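Local coordinates for protein fructose-bisphosphate aldolase class I (Thermoproteus tenax, PDB 1W8S) that belongs to the DeoC/LacD family of class I aldolases, TIM-barrel enzymes, and holds 1,6-di-O-phosphono-beta-D-fructofuranose in its pocket, at residues E211-Q216 and I228-N233; L47-D52 and R238-F243. The protein carries 2 engineered substitutions. One frame throughout, in Å; residues are numbered along the deposited sequence.

Interaction 1: residues E211-Q216 and I228-N233; sequences EDFLKQ and IAVGRN. With FBP (1,6-di-O-phosphono-beta-D-fructofuranose), chain O.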
ATOM      1  N   GLU E 211      11.281 -46.447   0.589  1.00 16.90           N
ATOM      2  CA  GLU E 211      11.532 -46.801  -0.798  1.00 17.57           C
ATOM      3  C   GLU E 211      10.761 -45.907  -1.770  1.00 16.49           C
ATOM      4  O   GLU E 211      11.264 -45.610  -2.835  1.00 16.01           O
ATOM      5  CB  GLU E 211      11.218 -48.287  -1.060  1.00 18.47           C
ATOM      6  CG  GLU E 211      11.856 -48.836  -2.329  1.00 22.42           C
ATOM      7  CD  GLU E 211      13.379 -48.800  -2.278  1.00 27.75           C
ATOM      8  OE1 GLU E 211      13.964 -49.322  -1.287  1.00 31.70           O
ATOM      9  OE2 GLU E 211      13.987 -48.253  -3.223  1.00 30.76           O
ATOM     10  N   ASP E 212       9.557 -45.473  -1.401  1.00 16.47           N
ATOM     11  CA  ASP E 212       8.752 -44.616  -2.256  1.00 15.91           C
ATOM     12  C   ASP E 212       9.529 -43.315  -2.450  1.00 15.68           C
ATOM     13  O   ASP E 212       9.608 -42.813  -3.554  1.00 14.87           O
ATOM     14  CB  ASP E 212       7.397 -44.253  -1.639  1.00 16.34           C
ATOM     15  CG  ASP E 212       6.415 -45.400  -1.591  1.00 17.92           C
ATOM     16  OD1 ASP E 212       6.518 -46.371  -2.387  1.00 23.35           O
ATOM     17  OD2 ASP E 212       5.485 -45.415  -0.756  1.00 19.85           O
ATOM     18  N   PHE E 213      10.079 -42.764  -1.366  1.00 15.32           N
ATOM     19  CA  PHE E 213      10.865 -41.532  -1.471  1.00 14.38           C
ATOM     20  C   PHE E 213      12.148 -41.666  -2.292  1.00 14.59           C
ATOM     21  O   PHE E 213      12.474 -40.794  -3.091  1.00 14.12           O
ATOM     22  CB  PHE E 213      11.217 -40.951  -0.105  1.00 13.83           C
ATOM     23  CG  PHE E 213      11.718 -39.554  -0.203  1.00 12.60           C
ATOM     24  CD1 PHE E 213      10.897 -38.557  -0.709  1.00 13.46           C
ATOM     25  CD2 PHE E 213      13.026 -39.230   0.147  1.00 12.53           C
ATOM     26  CE1 PHE E 213      11.367 -37.235  -0.844  1.00 14.96           C
ATOM     27  CE2 PHE E 213      13.491 -37.892   0.013  1.00 10.15           C
ATOM     28  CZ  PHE E 213      12.679 -36.931  -0.486  1.00 13.61           C
ATOM     29  N   LEU E 214      12.888 -42.745  -2.084  1.00 15.44           N
ATOM     30  CA  LEU E 214      14.122 -42.964  -2.832  1.00 15.79           C
ATOM     31  C   LEU E 214      13.833 -43.075  -4.334  1.00 15.92           C
ATOM     32  O   LEU E 214      14.625 -42.633  -5.150  1.00 15.15           O
ATOM     33  CB  LEU E 214      14.844 -44.234  -2.330  1.00 16.47           C
ATOM     34  CG  LEU E 214      15.567 -44.120  -0.986  1.00 17.33           C
ATOM     35  CD1 LEU E 214      16.008 -45.493  -0.480  1.00 18.71           C
ATOM     36  CD2 LEU E 214      16.765 -43.171  -1.078  1.00 17.12           C
ATOM     37  N   LYS E 215      12.694 -43.673  -4.677  1.00 16.41           N
ATOM     38  CA  LYS E 215      12.275 -43.842  -6.068  1.00 17.12           C
ATOM     39  C   LYS E 215      11.906 -42.505  -6.710  1.00 15.87           C
ATOM     40  O   LYS E 215      12.165 -42.291  -7.889  1.00 15.45           O
ATOM     41  CB  LYS E 215      11.088 -44.823  -6.160  1.00 17.72           C
ATOM     42  CG  LYS E 215      11.479 -46.293  -6.006  1.00 21.18           C
ATOM     43  CD  LYS E 215      10.522 -47.249  -6.739  1.00 25.26           C
ATOM     44  CE  LYS E 215      11.021 -47.538  -8.178  1.00 28.10           C
ATOM     45  NZ  LYS E 215      11.452 -46.258  -8.885  1.00 28.24           N
ATOM     46  N   GLN E 216      11.293 -41.605  -5.944  1.00 15.32           N
ATOM     47  CA  GLN E 216      11.040 -40.259  -6.427  1.00 14.71           C
ATOM     48  C   GLN E 216      12.357 -39.511  -6.654  1.00 13.83           C
ATOM     49  O   GLN E 216      12.528 -38.868  -7.678  1.00 12.28           O
ATOM     50  CB  GLN E 216      10.179 -39.455  -5.444  1.00 15.60           C
ATOM     51  CG  GLN E 216       8.748 -39.946  -5.339  1.00 17.96           C
ATOM     52  CD  GLN E 216       7.957 -39.278  -4.213  1.00 20.68           C
ATOM     53  OE1 GLN E 216       8.532 -38.694  -3.292  1.00 22.77           O
ATOM     54  NE2 GLN E 216       6.638 -39.372  -4.287  1.00 21.39           N
ATOM     55  N   ILE E 228      17.879 -32.250  -4.175  1.00 13.17           N
ATOM     56  CA  ILE E 228      16.665 -32.186  -3.398  1.00 13.67           C
ATOM     57  C   ILE E 228      16.802 -31.200  -2.243  1.00 13.60           C
ATOM     58  O   ILE E 228      17.898 -30.991  -1.740  1.00 13.21           O
ATOM     59  CB  ILE E 228      16.276 -33.593  -2.897  1.00 14.45           C
ATOM     60  CG1 ILE E 228      17.240 -34.103  -1.816  1.00 14.59           C
ATOM     61  CG2 ILE E 228      16.278 -34.588  -4.064  1.00 14.95           C
ATOM     62  CD1 ILE E 228      16.897 -35.485  -1.288  1.00 15.53           C
ATOM     63  N   ALA E 229      15.674 -30.593  -1.875  1.00 12.66           N
ATOM     64  CA  ALA E 229      15.564 -29.795  -0.677  1.00 12.71           C
ATOM     65  C   ALA E 229      14.510 -30.525   0.139  1.00 12.48           C
ATOM     66  O   ALA E 229      13.349 -30.520  -0.226  1.00 11.94           O
ATOM     67  CB  ALA E 229      15.141 -28.366  -1.005  1.00 14.43           C
ATOM     68  N   VAL E 230      14.948 -31.224   1.185  1.00 11.46           N
ATOM     69  CA  VAL E 230      14.124 -32.213   1.869  1.00 12.25           C
ATOM     70  C   VAL E 230      14.067 -31.877   3.363  1.00 12.29           C
ATOM     71  O   VAL E 230      15.077 -31.549   3.974  1.00 12.07           O
ATOM     72  CB  VAL E 230      14.711 -33.656   1.657  1.00 12.75           C
ATOM     73  CG1 VAL E 230      16.158 -33.768   2.143  1.00 13.88           C
ATOM     74  CG2 VAL E 230      13.844 -34.745   2.292  1.00 13.04           C
ATOM     75  N   GLY E 231      12.870 -31.970   3.938  1.00 12.98           N
ATOM     76  CA  GLY E 231      12.656 -31.760   5.347  1.00 12.52           C
ATOM     77  C   GLY E 231      12.003 -32.982   5.954  1.00 12.26           C
ATOM     78  O   GLY E 231      12.687 -33.818   6.536  1.00 11.10           O
ATOM     79  N   ARG E 232      10.693 -33.118   5.779  1.00 11.83           N
ATOM     80  CA  ARG E 232       9.930 -34.156   6.479  1.00 11.55           C
ATOM     81  C   ARG E 232      10.420 -35.563   6.201  1.00 11.19           C
ATOM     82  O   ARG E 232      10.505 -36.385   7.110  1.00 10.75           O
ATOM     83  CB  ARG E 232       8.441 -34.048   6.138  1.00 11.81           C
ATOM     84  CG  ARG E 232       7.798 -32.754   6.677  1.00 12.41           C
ATOM     85  CD  ARG E 232       6.417 -32.498   6.107  1.00 12.25           C
ATOM     86  NE  ARG E 232       6.580 -31.818   4.829  1.00 13.83           N
ATOM     87  CZ  ARG E 232       5.599 -31.404   4.083  1.00 14.87           C
ATOM     88  NH1 ARG E 232       4.348 -31.574   4.469  1.00 16.42           N
ATOM     89  NH2 ARG E 232       5.872 -30.808   2.935  1.00 16.08           N
ATOM     90  N   ASN E 233      10.750 -35.862   4.944  1.00 11.52           N
ATOM     91  CA  ASN E 233      11.182 -37.229   4.598  1.00 12.02           C
ATOM     92  C   ASN E 233      12.543 -37.612   5.188  1.00 12.34           C
ATOM     93  O   ASN E 233      12.931 -38.775   5.124  1.00 12.92           O
ATOM     94  CB  ASN E 233      11.175 -37.446   3.089  1.00 12.02           C
ATOM     95  CG  ASN E 233       9.836 -37.873   2.587  1.00 12.29           C
ATOM     96  OD1 ASN E 233       9.400 -39.006   2.851  1.00 12.61           O
ATOM     97  ND2 ASN E 233       9.126 -36.960   1.937  1.00 11.71           N
TER
HETATM   98  P1  FBP O 270       9.669 -30.892   2.731  1.00 16.68           P
HETATM   99  O1P FBP O 270       9.298 -31.248   4.117  1.00 16.25           O
HETATM  100  O2P FBP O 270      10.689 -31.853   2.049  1.00 14.16           O
HETATM  101  O3P FBP O 270       8.469 -30.783   1.784  1.00 15.13           O
HETATM  102  O1  FBP O 270      10.377 -29.466   2.812  1.00 15.99           O
HETATM  103  C1  FBP O 270      10.749 -28.770   1.643  1.00 20.84           C
HETATM  104  C2  FBP O 270       9.854 -27.532   1.490  1.00 24.86           C
HETATM  105  O2  FBP O 270      10.167 -26.846   0.257  1.00 26.06           O
HETATM  106  C3  FBP O 270       9.956 -26.539   2.656  1.00 24.70           C
HETATM  107  O3  FBP O 270      11.097 -25.697   2.628  1.00 25.41           O
HETATM  108  C4  FBP O 270       8.639 -25.780   2.498  1.00 26.46           C
HETATM  109  O4  FBP O 270       8.169 -25.136   3.670  1.00 28.33           O
HETATM  110  C5  FBP O 270       7.690 -26.905   2.110  1.00 28.64           C
HETATM  111  O5  FBP O 270       8.473 -27.889   1.414  1.00 27.88           O
HETATM  112  C6  FBP O 270       6.557 -26.373   1.241  1.00 30.90           C
HETATM  113  O6  FBP O 270       5.754 -27.461   0.818  1.00 34.26           O
HETATM  114  P2  FBP O 270       4.162 -27.487   1.110  1.00 35.66           P
HETATM  115  O4P FBP O 270       3.804 -28.927   1.396  1.00 34.36           O
HETATM  116  O5P FBP O 270       3.831 -26.515   2.244  1.00 31.87           O
HETATM  117  O6P FBP O 270       3.375 -27.157  -0.171  1.00 29.44           O

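Interaction 2: residues L47-D52 and R238-F243; sequences LRLARD and RDALKF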
ATOM      1  N   LEU E  47      20.942 -29.291  12.821  1.00 12.69           N
ATOM      2  CA  LEU E  47      22.310 -28.993  12.385  1.00 14.22           C
ATOM      3  C   LEU E  47      23.233 -30.204  12.467  1.00 14.71           C
ATOM      4  O   LEU E  47      24.038 -30.444  11.566  1.00 14.77           O
ATOM      5  CB  LEU E  47      22.897 -27.842  13.214  1.00 14.46           C
ATOM      6  CG  LEU E  47      22.361 -26.460  12.874  1.00 14.81           C
ATOM      7  CD1 LEU E  47      22.718 -25.503  13.967  1.00 15.59           C
ATOM      8  CD2 LEU E  47      22.915 -25.944  11.542  1.00 14.77           C
ATOM      9  N   ARG E  48      23.128 -30.967  13.551  1.00 16.16           N
ATOM     10  CA  ARG E  48      23.969 -32.147  13.739  1.00 16.41           C
ATOM     11  C   ARG E  48      23.649 -33.179  12.672  1.00 15.96           C
ATOM     12  O   ARG E  48      24.538 -33.833  12.133  1.00 15.75           O
ATOM     13  CB  ARG E  48      23.737 -32.771  15.116  1.00 17.82           C
ATOM     14  CG  ARG E  48      24.429 -32.066  16.286  1.00 20.67           C
ATOM     15  CD  ARG E  48      24.584 -32.962  17.533  1.00 24.61           C
ATOM     16  NE  ARG E  48      23.307 -33.585  17.913  1.00 28.41           N
ATOM     17  CZ  ARG E  48      22.357 -33.010  18.658  1.00 30.04           C
ATOM     18  NH1 ARG E  48      22.505 -31.777  19.144  1.00 32.65           N
ATOM     19  NH2 ARG E  48      21.236 -33.674  18.917  1.00 31.59           N
ATOM     20  N   LEU E  49      22.363 -33.327  12.387  1.00 14.88           N
ATOM     21  CA  LEU E  49      21.876 -34.212  11.340  1.00 14.85           C
ATOM     22  C   LEU E  49      22.430 -33.842   9.954  1.00 14.26           C
ATOM     23  O   LEU E  49      22.933 -34.701   9.247  1.00 13.03           O
ATOM     24  CB  LEU E  49      20.352 -34.163  11.350  1.00 15.47           C
ATOM     25  CG  LEU E  49      19.596 -35.160  10.488  1.00 17.10           C
ATOM     26  CD1 LEU E  49      19.968 -36.618  10.845  1.00 19.17           C
ATOM     27  CD2 LEU E  49      18.091 -34.928  10.646  1.00 17.33           C
ATOM     28  N   ALA E  50      22.350 -32.566   9.571  1.00 13.53           N
ATOM     29  CA  ALA E  50      22.889 -32.121   8.278  1.00 14.27           C
ATOM     30  C   ALA E  50      24.385 -32.350   8.170  1.00 14.79           C
ATOM     31  O   ALA E  50      24.859 -32.784   7.154  1.00 15.13           O
ATOM     32  CB  ALA E  50      22.558 -30.631   8.011  1.00 13.90           C
ATOM     33  N   ARG E  51      25.114 -32.059   9.241  1.00 16.52           N
ATOM     34  CA  ARG E  51      26.543 -32.346   9.336  1.00 17.05           C
ATOM     35  C   ARG E  51      26.836 -33.848   9.211  1.00 16.60           C
ATOM     36  O   ARG E  51      27.534 -34.300   8.294  1.00 16.39           O
ATOM     37  CB  ARG E  51      27.049 -31.879  10.708  1.00 18.35           C
ATOM     38  CG  ARG E  51      27.986 -30.668  10.719  1.00 23.24           C
ATOM     39  CD  ARG E  51      28.586 -30.301  12.131  1.00 27.97           C
ATOM     40  NE  ARG E  51      28.096 -31.090  13.289  1.00 31.01           N
ATOM     41  CZ  ARG E  51      28.482 -32.344  13.598  1.00 35.00           C
ATOM     42  NH1 ARG E  51      29.338 -33.002  12.821  1.00 38.20           N
ATOM     43  NH2 ARG E  51      27.995 -32.961  14.683  1.00 33.87           N
ATOM     44  N   ASP E  52      26.304 -34.624  10.153  1.00 15.90           N
ATOM     45  CA  ASP E  52      26.551 -36.062  10.231  1.00 15.56           C
ATOM     46  C   ASP E  52      26.183 -36.804   8.955  1.00 15.20           C
ATOM     47  O   ASP E  52      26.811 -37.805   8.623  1.00 14.39           O
ATOM     48  CB  ASP E  52      25.772 -36.691  11.387  1.00 15.44           C
ATOM     49  CG  ASP E  52      26.268 -36.243  12.764  1.00 16.78           C
ATOM     50  OD1 ASP E  52      27.317 -35.560  12.849  1.00 18.93           O
ATOM     51  OD2 ASP E  52      25.644 -36.528  13.813  1.00 18.28           O
ATOM     52  N   ARG E 238      12.206 -41.485  12.600  1.00 20.04           N
ATOM     53  CA  ARG E 238      12.981 -41.807  13.797  1.00 20.76           C
ATOM     54  C   ARG E 238      14.362 -42.355  13.424  1.00 20.10           C
ATOM     55  O   ARG E 238      15.306 -42.224  14.207  1.00 19.52           O
ATOM     56  CB  ARG E 238      12.231 -42.798  14.684  1.00 21.93           C
ATOM     57  CG  ARG E 238      11.118 -42.153  15.524  1.00 25.15           C
ATOM     58  CD  ARG E 238      10.051 -43.163  15.974  1.00 30.38           C
ATOM     59  NE  ARG E 238       9.537 -43.904  14.813  1.00 34.85           N
ATOM     60  CZ  ARG E 238       9.112 -45.172  14.809  1.00 37.07           C
ATOM     61  NH1 ARG E 238       9.092 -45.906  15.929  1.00 37.17           N
ATOM     62  NH2 ARG E 238       8.687 -45.704  13.659  1.00 38.28           N
ATOM     63  N   ASP E 239      14.469 -42.939  12.224  1.00 19.18           N
ATOM     64  CA  ASP E 239      15.770 -43.335  11.654  1.00 18.66           C
ATOM     65  C   ASP E 239      16.321 -42.244  10.710  1.00 17.72           C
ATOM     66  O   ASP E 239      16.852 -42.540   9.628  1.00 16.59           O
ATOM     67  CB  ASP E 239      15.677 -44.716  10.952  1.00 19.04           C
ATOM     68  CG  ASP E 239      14.836 -44.689   9.653  1.00 19.43           C
ATOM     69  OD1 ASP E 239      13.855 -43.911   9.576  1.00 19.07           O
ATOM     70  OD2 ASP E 239      15.080 -45.423   8.662  1.00 18.79           O
ATOM     71  N   ALA E 240      16.199 -40.984  11.138  1.00 17.02           N
ATOM     72  CA  ALA E 240      16.528 -39.830  10.279  1.00 16.35           C
ATOM     73  C   ALA E 240      17.935 -39.934   9.699  1.00 15.67           C
ATOM     74  O   ALA E 240      18.110 -39.810   8.496  1.00 15.60           O
ATOM     75  CB  ALA E 240      16.372 -38.519  11.039  1.00 16.40           C
ATOM     76  N   LEU E 241      18.923 -40.189  10.552  1.00 15.51           N
ATOM     77  CA  LEU E 241      20.316 -40.193  10.112  1.00 15.45           C
ATOM     78  C   LEU E 241      20.624 -41.335   9.145  1.00 14.64           C
ATOM     79  O   LEU E 241      21.258 -41.098   8.116  1.00 14.64           O
ATOM     80  CB  LEU E 241      21.259 -40.210  11.294  1.00 15.42           C
ATOM     81  CG  LEU E 241      22.739 -40.289  10.919  1.00 16.31           C
ATOM     82  CD1 LEU E 241      23.185 -39.090  10.083  1.00 16.44           C
ATOM     83  CD2 LEU E 241      23.550 -40.429  12.187  1.00 18.30           C
ATOM     84  N   LYS E 242      20.162 -42.550   9.452  1.00 14.14           N
ATOM     85  CA  LYS E 242      20.342 -43.705   8.559  1.00 13.97           C
ATOM     86  C   LYS E 242      19.789 -43.416   7.165  1.00 13.37           C
ATOM     87  O   LYS E 242      20.469 -43.599   6.162  1.00 11.27           O
ATOM     88  CB  LYS E 242      19.664 -44.958   9.134  1.00 14.49           C
ATOM     89  CG  LYS E 242      19.934 -46.255   8.345  1.00 16.94           C
ATOM     90  CD  LYS E 242      19.279 -47.491   8.990  1.00 19.80           C
ATOM     91  CE  LYS E 242      19.714 -48.781   8.291  1.00 20.74           C
ATOM     92  NZ  LYS E 242      20.702 -49.569   9.100  1.00 23.09           N
ATOM     93  N   PHE E 243      18.560 -42.915   7.120  1.00 13.11           N
ATOM     94  CA  PHE E 243      17.926 -42.617   5.852  1.00 13.78           C
ATOM     95  C   PHE E 243      18.579 -41.441   5.140  1.00 13.62           C
ATOM     96  O   PHE E 243      18.724 -41.453   3.921  1.00 13.68           O
ATOM     97  CB  PHE E 243      16.433 -42.377   6.034  1.00 13.57           C
ATOM     98  CG  PHE E 243      15.698 -42.253   4.746  1.00 14.13           C
ATOM     99  CD1 PHE E 243      15.796 -43.251   3.777  1.00 15.42           C
ATOM    100  CD2 PHE E 243      14.927 -41.147   4.480  1.00 13.96           C
ATOM    101  CE1 PHE E 243      15.133 -43.128   2.582  1.00 15.10           C
ATOM    102  CE2 PHE E 243      14.255 -41.029   3.289  1.00 14.61           C
ATOM    103  CZ  PHE E 243      14.361 -42.026   2.339  1.00 13.87           C
TER

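Interaction 1: residues E211-Q216 and I228-N233
F213 and N233 meet face on. N233 CB sits 3.7 Å from the centroid of the F213 ring and 2° off the ring normal, a CH-pi contact over the centre of the face. The amide of N233 continues over the same ring, its plane 10° from that of the phenyl group, so CG comes to 3.5 Å from F213 CD1. Toward the barrel, F213 CZ meets V230 CG2 at 3.7 Å, approached obliquely, and I228 CD1 lies more loosely near CE2. F213 reaches the strand because its CG is anti to the backbone N (chi1 -166°), which directs the ring from helix 210-222 across to strand 227-230. The amide is gripped at both ends: OD1 accepts from T207 N and ND2 donates to P205 O, two bonds that fix its rotation and keep it flat on the ring. M201 and I19 pack against the same hydrophobic cluster.

On the side of the ligand, G231, the N-cap of helix 232-235, gives its N to FBP O2P at 2.9 Å. R232 grips O1P twice, through its backbone N at 2.9 Å and through NE at 2.9 Å. The R232 chain bends at chi3, and NH2 spans both phosphates, bonding O3P at 2.8 Å and O4P at 3.2 Å. G204 N and S202 OG also bind FBP. The amino end of a short helix after the last barrel strand is the standard TIM-barrel phosphate cradle, whose helix end and guanidinium probably both stabilise the phosphate's negative charge.

Interaction 2: residues L47-D52 and R238-F243
Two neighbouring helices of the outer layer of the TIM barrel meet here: helix 43-53, which follows strand 18-22, and helix 240-253, which follows strand 227-230. L49 and L241 form the centre, with CA atoms 6.3 Å apart. CD1 of L49 lies against the backbone of the other helix, 3.7 Å from L241 CA, and is 3.8 Å from L241 CB. The second branch takes a different neighbour, L49 CD2 touching A240 CB at 4.0 Å, so the isopropyl fork spans two successive residues. With CG anti to the backbone N (chi1 -171°), the fork swings over to the facing helix although its CB does not point there. The methyl group of A240 receives CD2 and has the other branch close by as well, L49 CD1 being 4.1 Å from A240 CB.

The return contact is made by L241, whose CD1 approaches D52 CB at 3.8 Å and lies 3.9 Å from the backbone carbon D52 C. D52 thus offers its methylene to the leucine, while its carboxylate turns to its own helix and forms a salt bridge from OD1 to R51 NH2 at 3.3 Å. Y45 touches A240, and A53 touches L241, extending the apolar seam along helix 43-53. Toward the barrel, A50 packs on V58 and L47 on F60, both of strand 57-60. Aliphatic contact between the first and last helices of the ring closes the outer layer of the (beta/alpha)8 fold.

In the fold
The centres of the two interactions lie about 14 Å apart, and F243 joins them. Its ring reaches from helix 240-253 to helix 210-222, with F243 CZ 3.8 Å from F213 CD2 and F243 CE1 3.7 Å from L214 CG. Helix 232-235 and helix 240-253 follow each other in the chain, so the element that holds a phosphate of FBP leads straight into the helix that packs on 47-52. Interaction 1 includes A229, V230, G231 and R232 of the ligand pocket; interaction 2 is set back from it, the side chain of L49 being about 12 Å from FBP. Together they connect the pocket to the outer helical layer where strands 18-22 and 227-230 pair.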